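Local coordinates for protein ureidoglycolate hydrolase (Arabidopsis thaliana, PDB 4PXE) that hydrolyses (S)-ureidoglycolate to glyoxylate, ammonium and carbon dioxide as a manganese-dependent homodimer, in the last step of plant purine breakdown, at residues A[231-236]-A[341-346]; A[305-310]-A[375-380]. All blocks are in the same frame, centred on the assembly; numbering follows the deposited sequence.

Overall arrangement
Contacts 1 and 2 build on neighbouring strands, 222-239 and 295-308, and their centres lie about 11 Å apart. They meet at the start of 231-236: Ala-232 N is 2.9 Å from Thr-306 O, a probable hydrogen bond, and Pro-231 packs on Tyr-377 and Arg-307. Contact 1 joins two antiparallel strands and is partly buried, with several residues of 341-346 partly exposed. Backbone hydrogen bonds hold it, helped by one polar side-chain pair. Contact 2 is buried and brings a strand end to a loop before helix 379-383. There the bound glyoxylate links the two segments through an arginine, a backbone N-H and a tyrosine ring.

Contact 1 of 2, residues A[231-236]-A[341-346]; sequences PASLKV and IVNQDP
Ser-233 OG (chi1 76°) and Asn-343 CG (chi1 62°) each stand between their own backbone N and carbonyl carbon, and these torsions bring the serine hydroxyl and the amide oxygen together. Ser-233 OG donates to Asn-343 OD1 at 2.7 Å. It comes from above the carbonyl plane of the amide, not along a lone pair. The other end of this amide, Asn-343 ND2, donates to Asp-345 OD1 at 2.9 Å, so the amide is held at both ends. Asp-345 OD1 also forms a salt bridge with Arg-150. The backbones run antiparallel. Asp-345 N bonds Pro-231 O almost straight, at 2.9 Å. Ser-233 N donates to Asn-343 O at 3.0 Å. Ser-233 O takes Val-342 N at 2.9 Å and, weakly, Asn-343 N at 3.4 Å. On the opposite face from the Ser-233 and Asn-343 side chains, Leu-234 and Ile-341 lie side by side and point the same way. Leu-234 CD2 is 3.7 Å from Ile-341 CG1. On the same face, Ala-232 and Gln-344 touch Ile-318 of helix 311-332. Val-342 and Asn-343 both stand opposite Ser-233, which makes this a classic beta bulge in the region involved in dimerization.

Contact 2 of 2, residues A[305-310]-A[375-380]; sequences DTRDID and RAYHDS. With GLV (glyoxylic acid), chain E.
The glyoxylate pocket of the active site is partly built here, from Arg-307, Ala-376 and Tyr-377. The guanidinium of Arg-307 takes the ligand with both terminal nitrogens. Its NH1 donates to glyoxylate O2 at 2.8 Å, and its NH2 donates to glyoxylate O3 at 2.7 Å. Tyr-377 N gives O2 a second bond, at 3.0 Å. The ring of Tyr-377 lies with one face against the ligand, and O2 sits over its centre. Its CD1 is 3.3 Å from Arg-307 NH1, with the ring and guanidinium planes 30° apart. The arginine chain is extended from CG to NE (chi2 178°), which carries its head to the ligand. Asp-305 grips that head side-on, with Arg-307 NE to its OD1 at 2.9 Å and NH2 to its OD2. This salt bridge would help fix the guanidinium's rotation. One water joins Asp-305 OD2 to Tyr-377 OH. The enzyme belongs to the peptidase M20 family. Its pocket is completed across the dimer, where Asn-294 of the second subunit also bonds the glyoxylate. With an alanine in place of Tyr-377, the ligand would probably lose its flat support and the water its phenol partner.

Contact 1 of 2, residues A[231-236]-A[341-346]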
ATOM      1  N   PRO A 231      14.322  20.986   7.139  1.00 12.82           N
ATOM      2  CA  PRO A 231      13.649  19.790   6.618  1.00 13.70           C
ATOM      3  C   PRO A 231      13.362  19.841   5.118  1.00 15.45           C
ATOM      4  O   PRO A 231      13.070  20.904   4.565  1.00 15.51           O
ATOM      5  CB  PRO A 231      12.326  19.809   7.381  1.00 15.25           C
ATOM      6  CG  PRO A 231      12.016  21.294   7.503  1.00 15.03           C
ATOM      7  CD  PRO A 231      13.358  21.998   7.604  1.00 15.21           C
ATOM      8  N   ALA A 232      13.430  18.678   4.475  1.00 14.19           N
ATOM      9  CA  ALA A 232      13.016  18.561   3.078  1.00 15.36           C
ATOM     10  C   ALA A 232      12.270  17.258   2.840  1.00 13.01           C
ATOM     11  O   ALA A 232      12.441  16.290   3.582  1.00 14.45           O
ATOM     12  CB  ALA A 232      14.223  18.648   2.140  1.00 17.09           C
ATOM     13  N   SER A 233      11.448  17.233   1.798  1.00 13.82           N
ATOM     14  CA  SER A 233      10.816  15.981   1.408  1.00 13.90           C
ATOM     15  C   SER A 233      10.694  15.891  -0.107  1.00 14.90           C
ATOM     16  O   SER A 233      10.571  16.905  -0.798  1.00 16.18           O
ATOM     17  CB  SER A 233       9.460  15.791   2.083  1.00 16.95           C
ATOM     18  OG  SER A 233       8.476  16.598   1.489  1.00 18.80           O
ATOM     19  N   LEU A 234      10.758  14.659  -0.603  1.00 14.04           N
ATOM     20  CA  LEU A 234      10.762  14.378  -2.028  1.00 14.80           C
ATOM     21  C   LEU A 234       9.713  13.317  -2.341  1.00 16.94           C
ATOM     22  O   LEU A 234       9.485  12.408  -1.543  1.00 17.11           O
ATOM     23  CB  LEU A 234      12.125  13.818  -2.442  1.00 17.38           C
ATOM     24  CG  LEU A 234      13.421  14.411  -1.884  1.00 18.19           C
ATOM     25  CD1 LEU A 234      14.622  13.600  -2.338  1.00 24.54           C
ATOM     26  CD2 LEU A 234      13.559  15.847  -2.343  1.00 23.66           C
ATOM     27  N   LYS A 235       9.082  13.440  -3.504  1.00 15.98           N
ATOM     28  CA  LYS A 235       8.233  12.386  -4.055  1.00 15.35           C
ATOM     29  C   LYS A 235       8.869  11.893  -5.345  1.00 15.82           C
ATOM     30  O   LYS A 235       9.214  12.694  -6.215  1.00 15.48           O
ATOM     31  CB  LYS A 235       6.849  12.927  -4.392  1.00 20.63           C
ATOM     32  CG  LYS A 235       5.871  12.963  -3.244  1.00 28.05           C
ATOM     33  CD  LYS A 235       4.440  12.831  -3.763  1.00 35.01           C
ATOM     34  CE  LYS A 235       4.059  13.996  -4.671  1.00 37.66           C
ATOM     35  NZ  LYS A 235       2.666  13.848  -5.195  1.00 37.75           N
ATOM     36  N   VAL A 236       9.003  10.576  -5.481  1.00 14.17           N
ATOM     37  CA  VAL A 236       9.643   9.985  -6.644  1.00 13.16           C
ATOM     38  C   VAL A 236       8.790   8.853  -7.184  1.00 15.75           C
ATOM     39  O   VAL A 236       8.267   8.034  -6.421  1.00 15.40           O
ATOM     40  CB  VAL A 236      11.044   9.445  -6.291  1.00 15.22           C
ATOM     41  CG1 VAL A 236      11.742   8.886  -7.518  1.00 18.17           C
ATOM     42  CG2 VAL A 236      11.893  10.550  -5.653  1.00 17.67           C
ATOM     43  N   ILE A 341      10.592  17.827  -5.538  1.00 18.00           N
ATOM     44  CA  ILE A 341      10.984  18.318  -4.225  1.00 17.48           C
ATOM     45  C   ILE A 341       9.766  19.039  -3.662  1.00 18.58           C
ATOM     46  O   ILE A 341       9.430  20.156  -4.072  1.00 19.75           O
ATOM     47  CB  ILE A 341      12.203  19.254  -4.316  1.00 18.39           C
ATOM     48  CG1 ILE A 341      13.395  18.515  -4.937  1.00 19.90           C
ATOM     49  CG2 ILE A 341      12.550  19.803  -2.927  1.00 19.41           C
ATOM     50  CD1 ILE A 341      14.625  19.379  -5.173  1.00 24.41           C
ATOM     51  N   VAL A 342       9.070  18.379  -2.742  1.00 17.14           N
ATOM     52  CA  VAL A 342       7.803  18.884  -2.240  1.00 17.03           C
ATOM     53  C   VAL A 342       8.051  20.090  -1.343  1.00 18.71           C
ATOM     54  O   VAL A 342       7.317  21.079  -1.395  1.00 20.00           O
ATOM     55  CB  VAL A 342       7.035  17.785  -1.481  1.00 18.56           C
ATOM     56  CG1 VAL A 342       5.780  18.348  -0.818  1.00 19.02           C
ATOM     57  CG2 VAL A 342       6.698  16.634  -2.436  1.00 18.08           C
ATOM     58  N   ASN A 343       9.101  20.006  -0.534  1.00 15.85           N
ATOM     59  CA  ASN A 343       9.548  21.161   0.243  1.00 16.31           C
ATOM     60  C   ASN A 343      11.029  21.041   0.525  1.00 15.93           C
ATOM     61  O   ASN A 343      11.575  19.940   0.606  1.00 15.35           O
ATOM     62  CB  ASN A 343       8.749  21.338   1.544  1.00 16.24           C
ATOM     63  CG  ASN A 343       8.903  20.163   2.494  1.00 17.17           C
ATOM     64  OD1 ASN A 343       8.243  19.137   2.325  1.00 18.69           O
ATOM     65  ND2 ASN A 343       9.746  20.319   3.517  1.00 16.34           N
ATOM     66  N   GLN A 344      11.685  22.190   0.664  1.00 17.23           N
ATOM     67  CA  GLN A 344      13.102  22.237   0.947  1.00 17.25           C
ATOM     68  C   GLN A 344      13.298  23.518   1.732  1.00 19.65           C
ATOM     69  O   GLN A 344      13.538  24.577   1.158  1.00 22.35           O
ATOM     70  CB  GLN A 344      13.898  22.275  -0.358  1.00 20.26           C
ATOM     71  CG  GLN A 344      15.390  22.154  -0.205  1.00 21.73           C
ATOM     72  CD  GLN A 344      16.095  22.068  -1.547  1.00 28.33           C
ATOM     73  OE1 GLN A 344      15.451  22.054  -2.596  1.00 30.81           O
ATOM     74  NE2 GLN A 344      17.419  22.005  -1.518  1.00 31.37           N
ATOM     75  N   ASP A 345      13.158  23.419   3.048  1.00 17.42           N
ATOM     76  CA  ASP A 345      13.052  24.602   3.882  1.00 18.07           C
ATOM     77  C   ASP A 345      14.343  24.857   4.639  1.00 17.18           C
ATOM     78  O   ASP A 345      15.068  23.933   4.967  1.00 17.05           O
ATOM     79  CB  ASP A 345      11.893  24.428   4.865  1.00 17.26           C
ATOM     80  CG  ASP A 345      10.582  24.132   4.160  1.00 18.62           C
ATOM     81  OD1 ASP A 345      10.011  23.053   4.409  1.00 19.47           O
ATOM     82  OD2 ASP A 345      10.128  24.975   3.357  1.00 22.09           O
ATOM     83  N   PRO A 346      14.631  26.137   4.924  1.00 17.61           N
ATOM     84  CA  PRO A 346      15.809  26.485   5.721  1.00 17.47           C
ATOM     85  C   PRO A 346      15.584  26.193   7.199  1.00 16.72           C
ATOM     86  O   PRO A 346      14.444  26.038   7.625  1.00 18.51           O
ATOM     87  CB  PRO A 346      15.936  27.997   5.490  1.00 17.93           C
ATOM     88  CG  PRO A 346      14.537  28.449   5.239  1.00 19.05           C
ATOM     89  CD  PRO A 346      13.899  27.325   4.453  1.00 19.17           C
TER

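Contact 2 of 2, residues A[305-310]-A[375-380]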
ATOM      1  N   ASP A 305      12.131  11.592   3.218  1.00 11.78           N
ATOM      2  CA  ASP A 305      12.293  12.676   4.184  1.00 11.69           C
ATOM      3  C   ASP A 305      13.794  12.816   4.400  1.00 12.72           C
ATOM      4  O   ASP A 305      14.480  11.829   4.615  1.00 13.58           O
ATOM      5  CB  ASP A 305      11.579  12.276   5.486  1.00 12.87           C
ATOM      6  CG  ASP A 305      11.757  13.287   6.598  1.00 14.86           C
ATOM      7  OD1 ASP A 305      12.869  13.385   7.156  1.00 14.05           O
ATOM      8  OD2 ASP A 305      10.768  13.955   6.935  1.00 13.87           O
ATOM      9  N   THR A 306      14.325  14.034   4.329  1.00 14.00           N
ATOM     10  CA  THR A 306      15.741  14.216   4.654  1.00 14.70           C
ATOM     11  C   THR A 306      15.976  15.570   5.307  1.00 14.00           C
ATOM     12  O   THR A 306      15.337  16.562   4.950  1.00 14.52           O
ATOM     13  CB  THR A 306      16.680  13.970   3.434  1.00 15.26           C
ATOM     14  OG1 THR A 306      18.049  13.916   3.866  1.00 17.29           O
ATOM     15  CG2 THR A 306      16.503  15.024   2.355  1.00 18.45           C
ATOM     16  N   ARG A 307      16.852  15.585   6.309  1.00 13.88           N
ATOM     17  CA  ARG A 307      17.070  16.798   7.112  1.00 12.38           C
ATOM     18  C   ARG A 307      18.498  16.887   7.608  1.00 13.74           C
ATOM     19  O   ARG A 307      19.215  15.892   7.669  1.00 15.22           O
ATOM     20  CB  ARG A 307      16.142  16.841   8.348  1.00 14.45           C
ATOM     21  CG  ARG A 307      14.776  16.184   8.143  1.00 15.14           C
ATOM     22  CD  ARG A 307      13.941  16.218   9.398  1.00 14.33           C
ATOM     23  NE  ARG A 307      12.776  15.354   9.217  1.00 13.59           N
ATOM     24  CZ  ARG A 307      11.723  15.341  10.028  1.00 12.92           C
ATOM     25  NH1 ARG A 307      11.691  16.133  11.100  1.00 12.87           N
ATOM     26  NH2 ARG A 307      10.705  14.522   9.793  1.00 13.77           N
ATOM     27  N   ASP A 308      18.893  18.108   7.984  1.00 14.75           N
ATOM     28  CA  ASP A 308      20.166  18.343   8.665  1.00 16.28           C
ATOM     29  C   ASP A 308      20.049  19.704   9.345  1.00 14.36           C
ATOM     30  O   ASP A 308      19.303  20.563   8.888  1.00 15.52           O
ATOM     31  CB  ASP A 308      21.327  18.349   7.654  1.00 16.43           C
ATOM     32  CG  ASP A 308      22.698  18.112   8.298  1.00 19.16           C
ATOM     33  OD1 ASP A 308      22.963  18.616   9.421  1.00 20.84           O
ATOM     34  OD2 ASP A 308      23.533  17.424   7.666  1.00 19.53           O
ATOM     35  N   ILE A 309      20.795  19.905  10.422  1.00 16.98           N
ATOM     36  CA  ILE A 309      20.871  21.229  11.028  1.00 18.94           C
ATOM     37  C   ILE A 309      21.617  22.164  10.074  1.00 20.13           C
ATOM     38  O   ILE A 309      21.335  23.362  10.021  1.00 22.02           O
ATOM     39  CB  ILE A 309      21.519  21.189  12.435  1.00 18.92           C
ATOM     40  CG1 ILE A 309      21.459  22.574  13.102  1.00 20.88           C
ATOM     41  CG2 ILE A 309      22.953  20.682  12.363  1.00 21.32           C
ATOM     42  CD1 ILE A 309      20.058  23.169  13.206  1.00 23.48           C
ATOM     43  N   ASP A 310      22.532  21.590   9.290  1.00 17.39           N
ATOM     44  CA  ASP A 310      23.275  22.331   8.272  1.00 18.52           C
ATOM     45  C   ASP A 310      22.573  22.254   6.912  1.00 19.53           C
ATOM     46  O   ASP A 310      22.478  21.174   6.309  1.00 18.47           O
ATOM     47  CB  ASP A 310      24.697  21.790   8.157  1.00 20.39           C
ATOM     48  CG  ASP A 310      25.583  22.678   7.313  1.00 25.75           C
ATOM     49  OD1 ASP A 310      25.571  22.528   6.080  1.00 24.42           O
ATOM     50  OD2 ASP A 310      26.276  23.546   7.887  1.00 32.60           O
ATOM     51  N   ARG A 375      15.467  18.543  16.252  1.00 13.14           N
ATOM     52  CA  ARG A 375      15.707  17.738  15.051  1.00 14.31           C
ATOM     53  C   ARG A 375      14.417  17.617  14.240  1.00 15.02           C
ATOM     54  O   ARG A 375      14.419  17.710  13.002  1.00 14.34           O
ATOM     55  CB  ARG A 375      16.252  16.363  15.435  1.00 13.46           C
ATOM     56  CG  ARG A 375      17.566  16.423  16.214  1.00 14.13           C
ATOM     57  CD  ARG A 375      18.191  15.048  16.332  1.00 15.04           C
ATOM     58  NE  ARG A 375      19.388  15.059  17.171  1.00 15.46           N
ATOM     59  CZ  ARG A 375      20.585  15.484  16.771  1.00 18.04           C
ATOM     60  NH1 ARG A 375      20.757  15.949  15.539  1.00 18.61           N
ATOM     61  NH2 ARG A 375      21.616  15.441  17.607  1.00 19.45           N
ATOM     62  N   ALA A 376      13.318  17.383  14.943  1.00 13.42           N
ATOM     63  CA  ALA A 376      11.992  17.454  14.350  1.00 12.88           C
ATOM     64  C   ALA A 376      11.722  18.868  13.862  1.00 13.18           C
ATOM     65  O   ALA A 376      12.314  19.832  14.357  1.00 13.98           O
ATOM     66  CB  ALA A 376      10.944  17.046  15.377  1.00 13.44           C
ATOM     67  N   TYR A 377      10.827  19.007  12.889  1.00 13.75           N
ATOM     68  CA  TYR A 377      10.303  20.339  12.587  1.00 13.92           C
ATOM     69  C   TYR A 377       8.998  20.546  13.349  1.00 13.59           C
ATOM     70  O   TYR A 377       8.453  19.603  13.950  1.00 13.75           O
ATOM     71  CB  TYR A 377      10.145  20.581  11.066  1.00 14.72           C
ATOM     72  CG  TYR A 377       9.301  19.542  10.351  1.00 14.94           C
ATOM     73  CD1 TYR A 377       9.888  18.504   9.615  1.00 12.82           C
ATOM     74  CD2 TYR A 377       7.911  19.595  10.415  1.00 13.10           C
ATOM     75  CE1 TYR A 377       9.099  17.541   8.970  1.00 14.76           C
ATOM     76  CE2 TYR A 377       7.123  18.650   9.781  1.00 16.03           C
ATOM     77  CZ  TYR A 377       7.713  17.636   9.057  1.00 14.84           C
ATOM     78  OH  TYR A 377       6.917  16.693   8.437  1.00 16.09           O
ATOM     79  N   HIS A 378       8.522  21.787  13.360  1.00 13.82           N
ATOM     80  CA  HIS A 378       7.364  22.183  14.149  1.00 13.32           C
ATOM     81  C   HIS A 378       6.737  23.394  13.494  1.00 13.96           C
ATOM     82  O   HIS A 378       7.373  24.052  12.680  1.00 14.01           O
ATOM     83  CB  HIS A 378       7.795  22.606  15.555  1.00 13.92           C
ATOM     84  CG  HIS A 378       8.536  21.555  16.317  1.00 12.23           C
ATOM     85  ND1 HIS A 378       7.901  20.529  16.986  1.00 13.46           N
ATOM     86  CD2 HIS A 378       9.859  21.390  16.546  1.00 11.58           C
ATOM     87  CE1 HIS A 378       8.803  19.777  17.588  1.00 13.97           C
ATOM     88  NE2 HIS A 378      10.000  20.280  17.340  1.00 12.45           N
ATOM     89  N   ASP A 379       5.519  23.730  13.895  1.00 13.83           N
ATOM     90  CA  ASP A 379       4.916  24.996  13.482  1.00 15.07           C
ATOM     91  C   ASP A 379       5.783  26.210  13.821  1.00 14.82           C
ATOM     92  O   ASP A 379       5.752  27.211  13.108  1.00 15.60           O
ATOM     93  CB  ASP A 379       3.520  25.130  14.089  1.00 13.98           C
ATOM     94  CG  ASP A 379       2.557  24.106  13.507  1.00 15.45           C
ATOM     95  OD1 ASP A 379       2.346  24.170  12.281  1.00 17.69           O
ATOM     96  OD2 ASP A 379       2.034  23.238  14.246  1.00 15.99           O
ATOM     97  N   SER A 380       6.561  26.110  14.896  1.00 13.09           N
ATOM     98  CA  SER A 380       7.518  27.150  15.272  1.00 14.13           C
ATOM     99  C   SER A 380       8.463  27.517  14.124  1.00 15.50           C
ATOM    100  O   SER A 380       8.906  28.662  14.026  1.00 15.50           O
ATOM    101  CB  SER A 380       8.331  26.690  16.488  1.00 14.02           C
ATOM    102  OG  SER A 380       7.536  26.657  17.661  1.00 16.15           O
TER
HETATM  103  C1  GLV E 503       6.891  16.353  12.238  1.00 15.82           C
HETATM  104  O1  GLV E 503       6.886  17.486  13.036  1.00 16.76           O
HETATM  105  C2  GLV E 503       8.251  15.846  11.907  1.00 13.91           C
HETATM  106  O2  GLV E 503       9.266  16.459  12.370  1.00 13.73           O
HETATM  107  O3  GLV E 503       8.377  14.817  11.180  1.00 14.59           O
HETATM  108  O   HOH W   1       8.150  14.911   6.778  1.00 16.31           O